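Adhesion and penetration protein autotransporter (Haemophilus influenzae, PDB 3SYJ) promotes adherence to and invasion of host cells as a self-associating bacterial surface adhesin, and is probably also a serine protease. Local coordinates at residues E85-D90 and S676-L681; D532-I537 and L681-K686; D565-L570 and T671-S676; L587-R592 and A639-N644. All blocks are in the same frame, centred on the assembly; numbering follows the deposited sequence.

Contact 1. Residues E85-D90 and S676-L681; sequences EGNNPD and SDWTGL
Gly86 lies over one face of the Trp678 indole, its CA 3.4 Å from the centroid of the six-membered ring of Trp678, a CH-pi contact made by bare backbone. Gly86 CA is 3.3 Å from both CE3 and CZ3 of Trp678, so the two are tightly seated. Although CB of Trp678 points away from 85-90, CG stands anti to its backbone N (chi1 -172°), which swings the indole back against the loop. Glu85 meets the edge of the same ring, CG 3.6 Å from Trp678 CZ3, with its carboxylate plane turned 76° from the indole; its charge is paired with Lys19. Further along, the amide carbon CG of Asn88 rests on Gly680 CA at 3.5 Å. One direct hydrogen bond joins the backbones: Asn87 N reaches Trp678 O at 2.8 Å, in the carbonyl plane. Two waters add to it, both donating to Asp677 O; one also links Glu85 O and Asn88 N, the other accepts from Asn88 ND2. Each loop is shaped from within by its own side chains. Asn88 OD1 accepts from Asp90 N in an Asx turn, Ser676 OG accepts from Thr679 N in an ST motif, and Thr679 OG1 accepts from Leu681 N in an ST turn. The loop 85-90, between strands 79-80 and 96-100 of the peptidase S6 region, thus docks on the turn that joins strands 669-675 and 682-688; Tyr598 stacks on Trp678, and Asp677 pairs with Arg592 of strand 586-593.

Contact 2. Residues D532-I537 and L681-K686; sequences DYRKEI and LTTCQK
Glu536 and Thr682, each near the start of its strand, bring their CA atoms to 5.8 Å, yet their backbones are joined through a water, which donates to Glu536 O and accepts from Thr682 N. The side chains close the remaining distance. CB of Glu536 packs on CB of Thr682 at 3.8 Å, and the chain then bends at chi2 (87°), which turns the carboxylate back toward Arg534. There OE1 of Glu536 takes both NE and NH2 of Arg534, each at 3.2 Å, in a side-on salt bridge to a single oxygen: NE comes on the syn side, NH2 from above the carboxylate plane. The other oxygen, OE2, accepts from a second water that in turn accepts from Cys684 N, so both ends of the carboxylate have partners. Residues 682-686 belong to the second strand of an antiparallel beta-hairpin, 669-675 with 682-688, that lies against the side of the beta-solenoid; Cys684 is disulfide-bonded to Cys673 in the partner strand. Strand 536-539 is part of the solenoid wall and pairs in parallel with 567-575. Arg534, held by Glu536, lies across Leu681 at about a right angle, with NH1 3.2 Å from Leu681 CD2 and CG 3.7 Å from the same methyl. NH2 of Arg534 also comes within 2.9 Å of Thr682 O, but the angle is too poor for a hydrogen bond. Beyond it, CG of Glu536 approaches SG of Cys684 at 4.2 Å, while CB of Ile537 points away from the hairpin.

Contact 3. Residues D565-L570 and T671-S676; sequences DRTLLL and TICTRS
Leu569 against Cys673 is a buried apolar contact in which a hairpin strand lies across the wall of the beta-solenoid. Strands 567-570 and 671-675 approach to 8.0 Å between their axes and run 71° apart, so they meet through side chains rather than as partners in a sheet. Leu569 does most of the touching. With CG set anti to the backbone N (chi1 165°), its two methyls reach the hairpin backbone together: CD2 sits 3.8 Å from Cys673 O and 4.1 Å from Thr674 CA, and CD1 packs on Cys673 CB at 4.1 Å. CD2 also comes to 4.0 Å from Arg675 N, so one leucine spans three successive residues. Strand 567-575 belongs to the wall of the right-handed parallel beta-helix that forms the stalk of this passenger domain; strands 536-539 and 586-593 flank it, and Leu568 touches Ile537 and Leu587 in those strands. Cys673 directs CB toward the wall, and its SG comes to 4.4 Å from Thr567 CG2. The disulfide is therefore turned onto the solenoid, with Phe588 touching Cys673 as well. Arg675 contributes its CB to the edge of the Leu569 contact; its guanidinium lies elsewhere, with NH2 bonded to Asn494 O and Asn540 OD1.

Contact 4. Residues L587-R592 and A639-N644; sequences LFFSGR and AVVSRN
Phe588 and Val640 meet because chi1 of Phe588 (-87°) turns its ring toward strand 639-641, so that the two side chains lie side by side and CB of Val640 stands over the ring centre, 3.9 Å from the centroid of Phe588 and 6° off the normal. This CH-pi contact lies between neighbouring parallel strands of the beta-helix, 587-589 and 639-641, whose axes are 4.7 Å apart. The parallel ladder is regular: Val640 N bonds to Leu587 O, Phe589 N to Val640 O and Ser642 N to Phe589 O, at 2.7 to 2.8 Å and nearly straight. Leu587, Phe589, Ala639 and Val641 share the other face; Phe589 CD2 is 4.2 Å from Val641 CG2, and Phe627 meets the Phe589 ring edge-to-face. Past the strands, Gly591 N still bonds to Arg643 O, while Gly591 CA comes to 3.3 Å from Asn644 O. Arg643 is steadied by its neighbour, NE donating to Asn644 OD1 in the guanidinium plane, and also forms a salt bridge with Asp619 and a cation-pi contact with Trp622. Just past the strands a water bridges the serines, 3.0 Å from Ser590 OG and 3.0 Å from Ser642 OG.

How the contacts relate
Starting from the N terminus, contact 1 spans the longest separation, closing 85-90 of the peptidase S6 region onto the hairpin turn 676-681. The loop closed by contact 2 opens later, at 532-537, but ends slightly further on, at 681-686, so contacts 1 and 2 cross and share Leu681. Contact 3 (565-570 with 671-676) falls within both of these, and contact 4 (587-592 with 639-644) within contact 3. Contacts 2 and 3 hold the two hairpin strands on neighbouring solenoid strands and are joined by the Cys673-Cys684 disulfide. Contact 4 continues the solenoid through backbone bonds between Phe588 and strand 567-575, while the Asp677-Arg592 salt bridge connects it to contact 1.

Contact 1. Residues E85-D90 and S676-L681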
loop_
_atom_site.group_PDB
_atom_site.type_symbol
_atom_site.label_atom_id
_atom_site.label_comp_id
_atom_site.label_asym_id
_atom_site.label_seq_id
_atom_site.Cartn_x
_atom_site.Cartn_y
_atom_site.Cartn_z
ATOM N N GLU A 85 -36.061 25.978 33.307
ATOM C CA GLU A 85 -36.106 27.395 33.639
ATOM C C GLU A 85 -35.797 28.191 32.391
ATOM O O GLU A 85 -35.136 27.692 31.485
ATOM C CB GLU A 85 -35.043 27.717 34.695
ATOM C CG GLU A 85 -33.612 27.693 34.147
ATOM C CD GLU A 85 -32.553 27.904 35.224
ATOM O OE1 GLU A 85 -32.921 28.217 36.369
ATOM O OE2 GLU A 85 -31.350 27.754 34.921
ATOM N N GLY A 86 -36.265 29.431 32.334
ATOM C CA GLY A 86 -35.829 30.324 31.275
ATOM C C GLY A 86 -36.894 30.790 30.310
ATOM O O GLY A 86 -38.065 30.444 30.435
ATOM N N ASN A 87 -36.478 31.580 29.330
ATOM C CA ASN A 87 -37.434 32.239 28.459
ATOM C C ASN A 87 -37.259 31.929 26.975
ATOM O O ASN A 87 -37.722 32.685 26.123
ATOM C CB ASN A 87 -37.412 33.751 28.716
ATOM C CG ASN A 87 -37.993 34.113 30.078
ATOM O OD1 ASN A 87 -38.980 33.520 30.518
ATOM N ND2 ASN A 87 -37.380 35.084 30.751
ATOM N N ASN A 88 -36.592 30.819 26.677
ATOM C CA ASN A 88 -36.423 30.357 25.305
ATOM C C ASN A 88 -37.792 30.018 24.737
ATOM O O ASN A 88 -38.407 29.048 25.167
ATOM C CB ASN A 88 -35.501 29.124 25.280
ATOM C CG ASN A 88 -35.315 28.539 23.878
ATOM O OD1 ASN A 88 -35.867 29.034 22.891
ATOM N ND2 ASN A 88 -34.534 27.470 23.793
ATOM N N PRO A 89 -38.283 30.823 23.779
ATOM C CA PRO A 89 -39.632 30.633 23.214
ATOM C C PRO A 89 -39.848 29.264 22.532
ATOM O O PRO A 89 -40.996 28.839 22.398
ATOM C CB PRO A 89 -39.751 31.782 22.201
ATOM C CG PRO A 89 -38.319 32.137 21.876
ATOM C CD PRO A 89 -37.621 32.003 23.198
ATOM N N ASP A 90 -38.773 28.587 22.128
ATOM C CA ASP A 90 -38.886 27.240 21.557
ATOM C C ASP A 90 -39.515 26.232 22.515
ATOM O O ASP A 90 -39.960 25.165 22.095
ATOM C CB ASP A 90 -37.517 26.717 21.107
ATOM C CG ASP A 90 -36.977 27.466 19.909
ATOM O OD1 ASP A 90 -37.629 28.448 19.502
ATOM O OD2 ASP A 90 -35.906 27.087 19.387
ATOM N N SER A 676 -27.670 30.364 24.154
ATOM C CA SER A 676 -28.072 30.591 25.531
ATOM C C SER A 676 -29.271 29.731 25.873
ATOM O O SER A 676 -30.297 29.809 25.201
ATOM C CB SER A 676 -28.421 32.057 25.738
ATOM O OG SER A 676 -29.227 32.221 26.889
ATOM N N ASP A 677 -29.144 28.916 26.919
ATOM C CA ASP A 677 -30.268 28.129 27.427
ATOM C C ASP A 677 -31.400 29.036 27.906
ATOM O O ASP A 677 -32.580 28.662 27.870
ATOM C CB ASP A 677 -29.827 27.225 28.582
ATOM C CG ASP A 677 -29.017 26.030 28.116
ATOM O OD1 ASP A 677 -29.214 25.585 26.967
ATOM O OD2 ASP A 677 -28.188 25.525 28.902
ATOM N N TRP A 678 -31.029 30.233 28.353
ATOM C CA TRP A 678 -31.983 31.138 28.982
ATOM C C TRP A 678 -32.846 31.890 27.974
ATOM O O TRP A 678 -34.021 32.139 28.227
ATOM C CB TRP A 678 -31.277 32.121 29.928
ATOM C CG TRP A 678 -32.254 32.929 30.736
ATOM C CD1 TRP A 678 -32.673 34.203 30.479
ATOM C CD2 TRP A 678 -32.965 32.501 31.906
ATOM N NE1 TRP A 678 -33.592 34.599 31.421
ATOM C CE2 TRP A 678 -33.791 33.572 32.306
ATOM C CE3 TRP A 678 -32.982 31.320 32.655
ATOM C CZ2 TRP A 678 -34.623 33.495 33.423
ATOM C CZ3 TRP A 678 -33.809 31.245 33.759
ATOM C CH2 TRP A 678 -34.616 32.325 34.134
ATOM N N THR A 679 -32.267 32.244 26.834
ATOM C CA THR A 679 -32.990 33.023 25.834
ATOM C C THR A 679 -33.205 32.293 24.507
ATOM O O THR A 679 -34.037 32.702 23.697
ATOM C CB THR A 679 -32.250 34.313 25.518
ATOM O OG1 THR A 679 -31.008 33.989 24.879
ATOM C CG2 THR A 679 -31.974 35.089 26.803
ATOM N N GLY A 680 -32.452 31.222 24.279
ATOM C CA GLY A 680 -32.519 30.527 23.011
ATOM C C GLY A 680 -31.694 31.210 21.937
ATOM O O GLY A 680 -31.627 30.723 20.813
ATOM N N LEU A 681 -31.069 32.336 22.277
ATOM C CA LEU A 681 -30.243 33.090 21.325
ATOM C C LEU A 681 -28.852 32.503 21.073
ATOM O O LEU A 681 -28.192 32.032 21.995
ATOM C CB LEU A 681 -30.091 34.527 21.795
ATOM C CG LEU A 681 -31.238 35.432 21.372
ATOM C CD1 LEU A 681 -31.143 36.768 22.093
ATOM C CD2 LEU A 681 -31.227 35.613 19.860
HETATM O O HOH W 1 -35.549 28.608 28.540
HETATM O O HOH W 2 -33.320 26.366 26.223
#

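Contact 2. Residues D532-I537 and L681-K686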
loop_
_atom_site.group_PDB
_atom_site.type_symbol
_atom_site.label_atom_id
_atom_site.label_comp_id
_atom_site.label_asym_id
_atom_site.label_seq_id
_atom_site.Cartn_x
_atom_site.Cartn_y
_atom_site.Cartn_z
ATOM N N ASP A 532 -36.311 34.735 15.193
ATOM C CA ASP A 532 -36.667 34.666 13.777
ATOM C C ASP A 532 -35.954 35.712 12.927
ATOM O O ASP A 532 -36.126 35.743 11.710
ATOM C CB ASP A 532 -38.178 34.825 13.602
ATOM C CG ASP A 532 -38.956 33.651 14.166
ATOM O OD1 ASP A 532 -38.488 32.504 14.018
ATOM O OD2 ASP A 532 -40.038 33.866 14.750
ATOM N N TYR A 533 -35.155 36.569 13.553
ATOM C CA TYR A 533 -34.553 37.675 12.812
ATOM C C TYR A 533 -33.056 37.771 13.018
ATOM O O TYR A 533 -32.448 38.812 12.754
ATOM C CB TYR A 533 -35.250 38.992 13.155
ATOM C CG TYR A 533 -36.735 38.916 12.898
ATOM C CD1 TYR A 533 -37.250 39.117 11.624
ATOM C CD2 TYR A 533 -37.621 38.604 13.921
ATOM C CE1 TYR A 533 -38.610 39.035 11.377
ATOM C CE2 TYR A 533 -38.979 38.523 13.689
ATOM C CZ TYR A 533 -39.467 38.738 12.412
ATOM O OH TYR A 533 -40.815 38.654 12.173
ATOM N N ARG A 534 -32.467 36.669 13.468
ATOM C CA ARG A 534 -31.040 36.612 13.738
ATOM C C ARG A 534 -30.305 35.906 12.607
ATOM O O ARG A 534 -30.881 35.092 11.892
ATOM C CB ARG A 534 -30.787 35.889 15.062
ATOM C CG ARG A 534 -31.182 36.697 16.291
ATOM C CD ARG A 534 -30.232 37.869 16.496
ATOM N NE ARG A 534 -28.858 37.428 16.740
ATOM C CZ ARG A 534 -28.296 37.359 17.943
ATOM N NH1 ARG A 534 -28.989 37.702 19.021
ATOM N NH2 ARG A 534 -27.037 36.948 18.073
ATOM N N LYS A 535 -29.026 36.226 12.451
ATOM C CA LYS A 535 -28.192 35.584 11.448
ATOM C C LYS A 535 -27.859 34.162 11.867
ATOM O O LYS A 535 -27.614 33.302 11.023
ATOM C CB LYS A 535 -26.908 36.388 11.227
ATOM C CG LYS A 535 -27.123 37.646 10.402
ATOM C CD LYS A 535 -25.819 38.326 10.020
ATOM C CE LYS A 535 -25.379 39.355 11.051
ATOM N NZ LYS A 535 -24.568 40.439 10.400
ATOM N N GLU A 536 -27.861 33.926 13.176
ATOM C CA GLU A 536 -27.474 32.640 13.743
ATOM C C GLU A 536 -28.681 31.847 14.214
ATOM O O GLU A 536 -29.523 32.360 14.957
ATOM C CB GLU A 536 -26.535 32.838 14.933
ATOM C CG GLU A 536 -25.357 33.737 14.659
ATOM C CD GLU A 536 -25.681 35.197 14.903
ATOM O OE1 GLU A 536 -26.861 35.510 15.173
ATOM O OE2 GLU A 536 -24.751 36.031 14.832
ATOM N N ILE A 537 -28.757 30.593 13.781
ATOM C CA ILE A 537 -29.743 29.664 14.306
ATOM C C ILE A 537 -28.992 28.447 14.797
ATOM O O ILE A 537 -27.840 28.238 14.426
ATOM C CB ILE A 537 -30.786 29.241 13.253
ATOM C CG1 ILE A 537 -30.126 28.468 12.106
ATOM C CG2 ILE A 537 -31.530 30.457 12.741
ATOM C CD1 ILE A 537 -31.076 28.095 10.974
ATOM N N LEU A 681 -31.069 32.336 22.277
ATOM C CA LEU A 681 -30.243 33.090 21.325
ATOM C C LEU A 681 -28.852 32.503 21.073
ATOM O O LEU A 681 -28.192 32.032 21.995
ATOM C CB LEU A 681 -30.091 34.527 21.795
ATOM C CG LEU A 681 -31.238 35.432 21.372
ATOM C CD1 LEU A 681 -31.143 36.768 22.093
ATOM C CD2 LEU A 681 -31.227 35.613 19.860
ATOM N N THR A 682 -28.396 32.554 19.826
ATOM C CA THR A 682 -27.076 32.030 19.488
ATOM C C THR A 682 -26.104 33.172 19.257
ATOM O O THR A 682 -26.431 34.144 18.584
ATOM C CB THR A 682 -27.119 31.129 18.233
ATOM O OG1 THR A 682 -28.078 30.086 18.433
ATOM C CG2 THR A 682 -25.752 30.507 17.953
ATOM N N THR A 683 -24.909 33.060 19.823
ATOM C CA THR A 683 -23.901 34.100 19.666
ATOM C C THR A 683 -22.587 33.519 19.166
ATOM O O THR A 683 -22.103 32.521 19.696
ATOM C CB THR A 683 -23.652 34.826 20.993
ATOM O OG1 THR A 683 -24.856 35.485 21.405
ATOM C CG2 THR A 683 -22.544 35.848 20.838
ATOM N N CYS A 684 -22.020 34.138 18.136
ATOM C CA CYS A 684 -20.709 33.739 17.630
ATOM C C CYS A 684 -19.736 34.882 17.808
ATOM O O CYS A 684 -19.996 35.989 17.351
ATOM C CB CYS A 684 -20.772 33.366 16.151
ATOM S SG CYS A 684 -21.734 31.888 15.797
ATOM N N GLN A 685 -18.613 34.614 18.463
ATOM C CA GLN A 685 -17.657 35.666 18.766
ATOM C C GLN A 685 -16.259 35.117 19.019
ATOM O O GLN A 685 -16.091 33.994 19.505
ATOM C CB GLN A 685 -18.115 36.434 19.999
ATOM C CG GLN A 685 -17.756 35.715 21.283
ATOM C CD GLN A 685 -18.683 36.056 22.425
ATOM O OE1 GLN A 685 -18.906 37.230 22.732
ATOM N NE2 GLN A 685 -19.227 35.025 23.073
ATOM N N LYS A 686 -15.264 35.937 18.701
ATOM C CA LYS A 686 -13.867 35.605 18.938
ATOM C C LYS A 686 -13.590 35.593 20.431
ATOM O O LYS A 686 -13.926 36.534 21.135
ATOM C CB LYS A 686 -12.961 36.634 18.261
ATOM C CG LYS A 686 -13.110 36.708 16.756
ATOM C CD LYS A 686 -12.056 35.875 16.056
ATOM C CE LYS A 686 -11.940 36.274 14.595
ATOM N NZ LYS A 686 -10.598 35.945 14.050
HETATM O O HOH W 3 -29.904 33.447 17.485
HETATM O O HOH W 4 -22.964 36.244 16.907
#

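Contact 3. Residues D565-L570 and T671-S676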
loop_
_atom_site.group_PDB
_atom_site.type_symbol
_atom_site.label_atom_id
_atom_site.label_comp_id
_atom_site.label_asym_id
_atom_site.label_seq_id
_atom_site.Cartn_x
_atom_site.Cartn_y
_atom_site.Cartn_z
ATOM N N ASP A 565 -23.657 35.447 5.102
ATOM C CA ASP A 565 -23.567 35.740 6.532
ATOM C C ASP A 565 -24.702 35.132 7.360
ATOM O O ASP A 565 -25.418 35.851 8.060
ATOM C CB ASP A 565 -23.520 37.253 6.765
ATOM C CG ASP A 565 -22.978 37.613 8.142
ATOM O OD1 ASP A 565 -22.712 36.680 8.931
ATOM O OD2 ASP A 565 -22.814 38.822 8.435
ATOM N N ARG A 566 -24.866 33.815 7.280
ATOM C CA ARG A 566 -25.860 33.112 8.083
ATOM C C ARG A 566 -25.200 31.899 8.705
ATOM O O ARG A 566 -24.476 31.180 8.029
ATOM C CB ARG A 566 -27.043 32.665 7.223
ATOM C CG ARG A 566 -27.761 33.791 6.505
ATOM C CD ARG A 566 -28.398 34.769 7.479
ATOM N NE ARG A 566 -29.591 35.381 6.899
ATOM C CZ ARG A 566 -29.624 36.597 6.361
ATOM N NH1 ARG A 566 -28.526 37.347 6.339
ATOM N NH2 ARG A 566 -30.758 37.064 5.851
ATOM N N THR A 567 -25.443 31.665 9.987
ATOM C CA THR A 567 -24.765 30.577 10.681
ATOM C C THR A 567 -25.735 29.551 11.221
ATOM O O THR A 567 -26.797 29.896 11.736
ATOM C CB THR A 567 -23.909 31.096 11.847
ATOM O OG1 THR A 567 -22.945 32.021 11.343
ATOM C CG2 THR A 567 -23.196 29.953 12.546
ATOM N N LEU A 568 -25.356 28.287 11.084
ATOM C CA LEU A 568 -26.082 27.181 11.683
ATOM C C LEU A 568 -25.171 26.490 12.692
ATOM O O LEU A 568 -24.096 26.001 12.345
ATOM C CB LEU A 568 -26.537 26.184 10.610
ATOM C CG LEU A 568 -27.191 24.872 11.070
ATOM C CD1 LEU A 568 -28.342 25.120 12.038
ATOM C CD2 LEU A 568 -27.673 24.054 9.862
ATOM N N LEU A 569 -25.599 26.465 13.945
ATOM C CA LEU A 569 -24.829 25.803 14.979
ATOM C C LEU A 569 -25.430 24.439 15.287
ATOM O O LEU A 569 -26.614 24.331 15.604
ATOM C CB LEU A 569 -24.783 26.664 16.245
ATOM C CG LEU A 569 -24.317 25.980 17.539
ATOM C CD1 LEU A 569 -22.891 25.463 17.406
ATOM C CD2 LEU A 569 -24.441 26.925 18.740
ATOM N N LEU A 570 -24.614 23.399 15.176
ATOM C CA LEU A 570 -25.020 22.069 15.610
ATOM C C LEU A 570 -24.216 21.695 16.850
ATOM O O LEU A 570 -22.997 21.517 16.780
ATOM C CB LEU A 570 -24.797 21.049 14.492
ATOM C CG LEU A 570 -25.468 21.426 13.170
ATOM C CD1 LEU A 570 -25.028 20.508 12.042
ATOM C CD2 LEU A 570 -26.976 21.403 13.327
ATOM N N THR A 671 -13.163 31.680 16.970
ATOM C CA THR A 671 -14.580 32.017 16.930
ATOM C C THR A 671 -15.394 30.903 17.595
ATOM O O THR A 671 -15.414 29.769 17.123
ATOM C CB THR A 671 -15.074 32.261 15.489
ATOM O OG1 THR A 671 -14.293 33.299 14.883
ATOM C CG2 THR A 671 -16.531 32.678 15.497
ATOM N N ILE A 672 -16.043 31.222 18.709
ATOM C CA ILE A 672 -16.802 30.221 19.450
ATOM C C ILE A 672 -18.301 30.520 19.373
ATOM O O ILE A 672 -18.736 31.635 19.668
ATOM C CB ILE A 672 -16.353 30.154 20.927
ATOM C CG1 ILE A 672 -14.846 29.899 21.026
ATOM C CG2 ILE A 672 -17.131 29.084 21.689
ATOM C CD1 ILE A 672 -14.388 28.644 20.333
ATOM N N CYS A 673 -19.080 29.521 18.973
ATOM C CA CYS A 673 -20.527 29.654 18.860
ATOM C C CYS A 673 -21.234 28.914 19.977
ATOM O O CYS A 673 -21.036 27.713 20.150
ATOM C CB CYS A 673 -21.009 29.097 17.521
ATOM S SG CYS A 673 -20.684 30.167 16.140
ATOM N N THR A 674 -22.074 29.626 20.720
ATOM C CA THR A 674 -22.830 29.021 21.813
ATOM C C THR A 674 -24.241 29.576 21.829
ATOM O O THR A 674 -24.457 30.749 21.508
ATOM C CB THR A 674 -22.195 29.331 23.184
ATOM O OG1 THR A 674 -22.118 30.749 23.350
ATOM C CG2 THR A 674 -20.802 28.741 23.290
ATOM N N ARG A 675 -25.202 28.730 22.195
ATOM C CA ARG A 675 -26.588 29.162 22.339
ATOM C C ARG A 675 -26.982 29.283 23.812
ATOM O O ARG A 675 -26.667 28.417 24.625
ATOM C CB ARG A 675 -27.563 28.227 21.609
ATOM C CG ARG A 675 -28.990 28.395 22.120
ATOM C CD ARG A 675 -30.063 28.342 21.045
ATOM N NE ARG A 675 -30.619 27.007 20.928
ATOM C CZ ARG A 675 -31.898 26.718 20.695
ATOM N NH1 ARG A 675 -32.811 27.673 20.561
ATOM N NH2 ARG A 675 -32.263 25.446 20.613
ATOM N N SER A 676 -27.670 30.364 24.154
ATOM C CA SER A 676 -28.072 30.591 25.531
ATOM C C SER A 676 -29.271 29.731 25.873
ATOM O O SER A 676 -30.297 29.809 25.201
ATOM C CB SER A 676 -28.421 32.057 25.738
ATOM O OG SER A 676 -29.227 32.221 26.889
#

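Contact 4. Residues L587-R592 and A639-N644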
loop_
_atom_site.group_PDB
_atom_site.type_symbol
_atom_site.label_atom_id
_atom_site.label_comp_id
_atom_site.label_asym_id
_atom_site.label_seq_id
_atom_site.Cartn_x
_atom_site.Cartn_y
_atom_site.Cartn_z
ATOM N N LEU A 587 -21.343 26.986 8.950
ATOM C CA LEU A 587 -21.833 25.784 9.609
ATOM C C LEU A 587 -20.842 25.350 10.687
ATOM O O LEU A 587 -19.686 25.052 10.387
ATOM C CB LEU A 587 -22.036 24.669 8.579
ATOM C CG LEU A 587 -22.523 23.308 9.075
ATOM C CD1 LEU A 587 -23.884 23.431 9.748
ATOM C CD2 LEU A 587 -22.580 22.323 7.919
ATOM N N PHE A 588 -21.296 25.324 11.939
ATOM C CA PHE A 588 -20.429 24.982 13.065
ATOM C C PHE A 588 -20.809 23.645 13.665
ATOM O O PHE A 588 -21.970 23.419 14.001
ATOM C CB PHE A 588 -20.501 26.056 14.165
ATOM C CG PHE A 588 -19.541 27.201 13.968
ATOM C CD1 PHE A 588 -19.689 28.070 12.902
ATOM C CD2 PHE A 588 -18.497 27.411 14.852
ATOM C CE1 PHE A 588 -18.807 29.125 12.718
ATOM C CE2 PHE A 588 -17.617 28.465 14.675
ATOM C CZ PHE A 588 -17.777 29.322 13.609
ATOM N N PHE A 589 -19.829 22.758 13.786
ATOM C CA PHE A 589 -19.977 21.545 14.586
ATOM C C PHE A 589 -19.268 21.809 15.901
ATOM O O PHE A 589 -18.068 22.081 15.923
ATOM C CB PHE A 589 -19.348 20.338 13.892
ATOM C CG PHE A 589 -19.963 20.010 12.563
ATOM C CD1 PHE A 589 -20.955 19.048 12.460
ATOM C CD2 PHE A 589 -19.540 20.658 11.416
ATOM C CE1 PHE A 589 -21.519 18.738 11.232
ATOM C CE2 PHE A 589 -20.095 20.363 10.192
ATOM C CZ PHE A 589 -21.090 19.399 10.096
ATOM N N SER A 590 -20.008 21.752 17.002
ATOM C CA SER A 590 -19.457 22.198 18.271
ATOM C C SER A 590 -19.974 21.383 19.448
ATOM O O SER A 590 -21.046 20.781 19.382
ATOM C CB SER A 590 -19.805 23.675 18.487
ATOM O OG SER A 590 -19.221 24.181 19.680
ATOM N N GLY A 591 -19.197 21.365 20.523
ATOM C CA GLY A 591 -19.704 20.927 21.806
ATOM C C GLY A 591 -20.443 22.115 22.386
ATOM O O GLY A 591 -20.613 23.126 21.702
ATOM N N ARG A 592 -20.886 22.012 23.635
ATOM C CA ARG A 592 -21.596 23.114 24.290
ATOM C C ARG A 592 -21.292 23.183 25.788
ATOM O O ARG A 592 -20.943 22.177 26.411
ATOM C CB ARG A 592 -23.107 22.988 24.084
ATOM C CG ARG A 592 -23.697 21.671 24.565
ATOM C CD ARG A 592 -25.113 21.873 25.061
ATOM N NE ARG A 592 -25.116 22.722 26.247
ATOM C CZ ARG A 592 -26.172 23.391 26.703
ATOM N NH1 ARG A 592 -27.338 23.317 26.077
ATOM N NH2 ARG A 592 -26.054 24.139 27.790
ATOM N N ALA A 639 -17.438 25.626 6.609
ATOM C CA ALA A 639 -17.717 24.636 7.656
ATOM C C ALA A 639 -16.629 24.666 8.731
ATOM O O ALA A 639 -15.444 24.590 8.419
ATOM C CB ALA A 639 -17.824 23.230 7.054
ATOM N N VAL A 640 -17.027 24.764 9.996
ATOM C CA VAL A 640 -16.053 24.860 11.080
ATOM C C VAL A 640 -16.320 23.814 12.150
ATOM O O VAL A 640 -17.437 23.711 12.657
ATOM C CB VAL A 640 -16.077 26.254 11.736
ATOM C CG1 VAL A 640 -15.021 26.346 12.841
ATOM C CG2 VAL A 640 -15.865 27.343 10.696
ATOM N N VAL A 641 -15.299 23.029 12.481
ATOM C CA VAL A 641 -15.393 22.090 13.595
ATOM C C VAL A 641 -14.679 22.713 14.790
ATOM O O VAL A 641 -13.459 22.888 14.773
ATOM C CB VAL A 641 -14.773 20.728 13.250
ATOM C CG1 VAL A 641 -14.999 19.734 14.382
ATOM C CG2 VAL A 641 -15.352 20.199 11.939
ATOM N N SER A 642 -15.451 23.055 15.819
ATOM C CA SER A 642 -14.973 23.919 16.894
ATOM C C SER A 642 -14.741 23.082 18.149
ATOM O O SER A 642 -14.622 21.859 18.071
ATOM C CB SER A 642 -16.047 24.955 17.259
ATOM O OG SER A 642 -15.525 25.982 18.086
ATOM N N ARG A 643 -14.673 23.742 19.303
ATOM C CA ARG A 643 -14.143 23.151 20.530
ATOM C C ARG A 643 -15.077 22.103 21.107
ATOM O O ARG A 643 -16.285 22.146 20.881
ATOM C CB ARG A 643 -13.860 24.227 21.583
ATOM C CG ARG A 643 -15.040 25.152 21.893
ATOM C CD ARG A 643 -14.765 26.005 23.133
ATOM N NE ARG A 643 -14.658 25.177 24.331
ATOM C CZ ARG A 643 -14.520 25.651 25.566
ATOM N NH1 ARG A 643 -14.472 26.963 25.780
ATOM N NH2 ARG A 643 -14.427 24.809 26.590
ATOM N N ASN A 644 -14.501 21.173 21.861
ATOM C CA ASN A 644 -15.247 20.088 22.489
ATOM C C ASN A 644 -16.014 19.205 21.503
ATOM O O ASN A 644 -17.153 18.797 21.750
ATOM C CB ASN A 644 -16.145 20.611 23.613
ATOM C CG ASN A 644 -15.347 21.294 24.719
ATOM O OD1 ASN A 644 -15.223 22.519 24.734
ATOM N ND2 ASN A 644 -14.779 20.498 25.636
HETATM O O HOH W 5 -18.296 26.883 18.859
#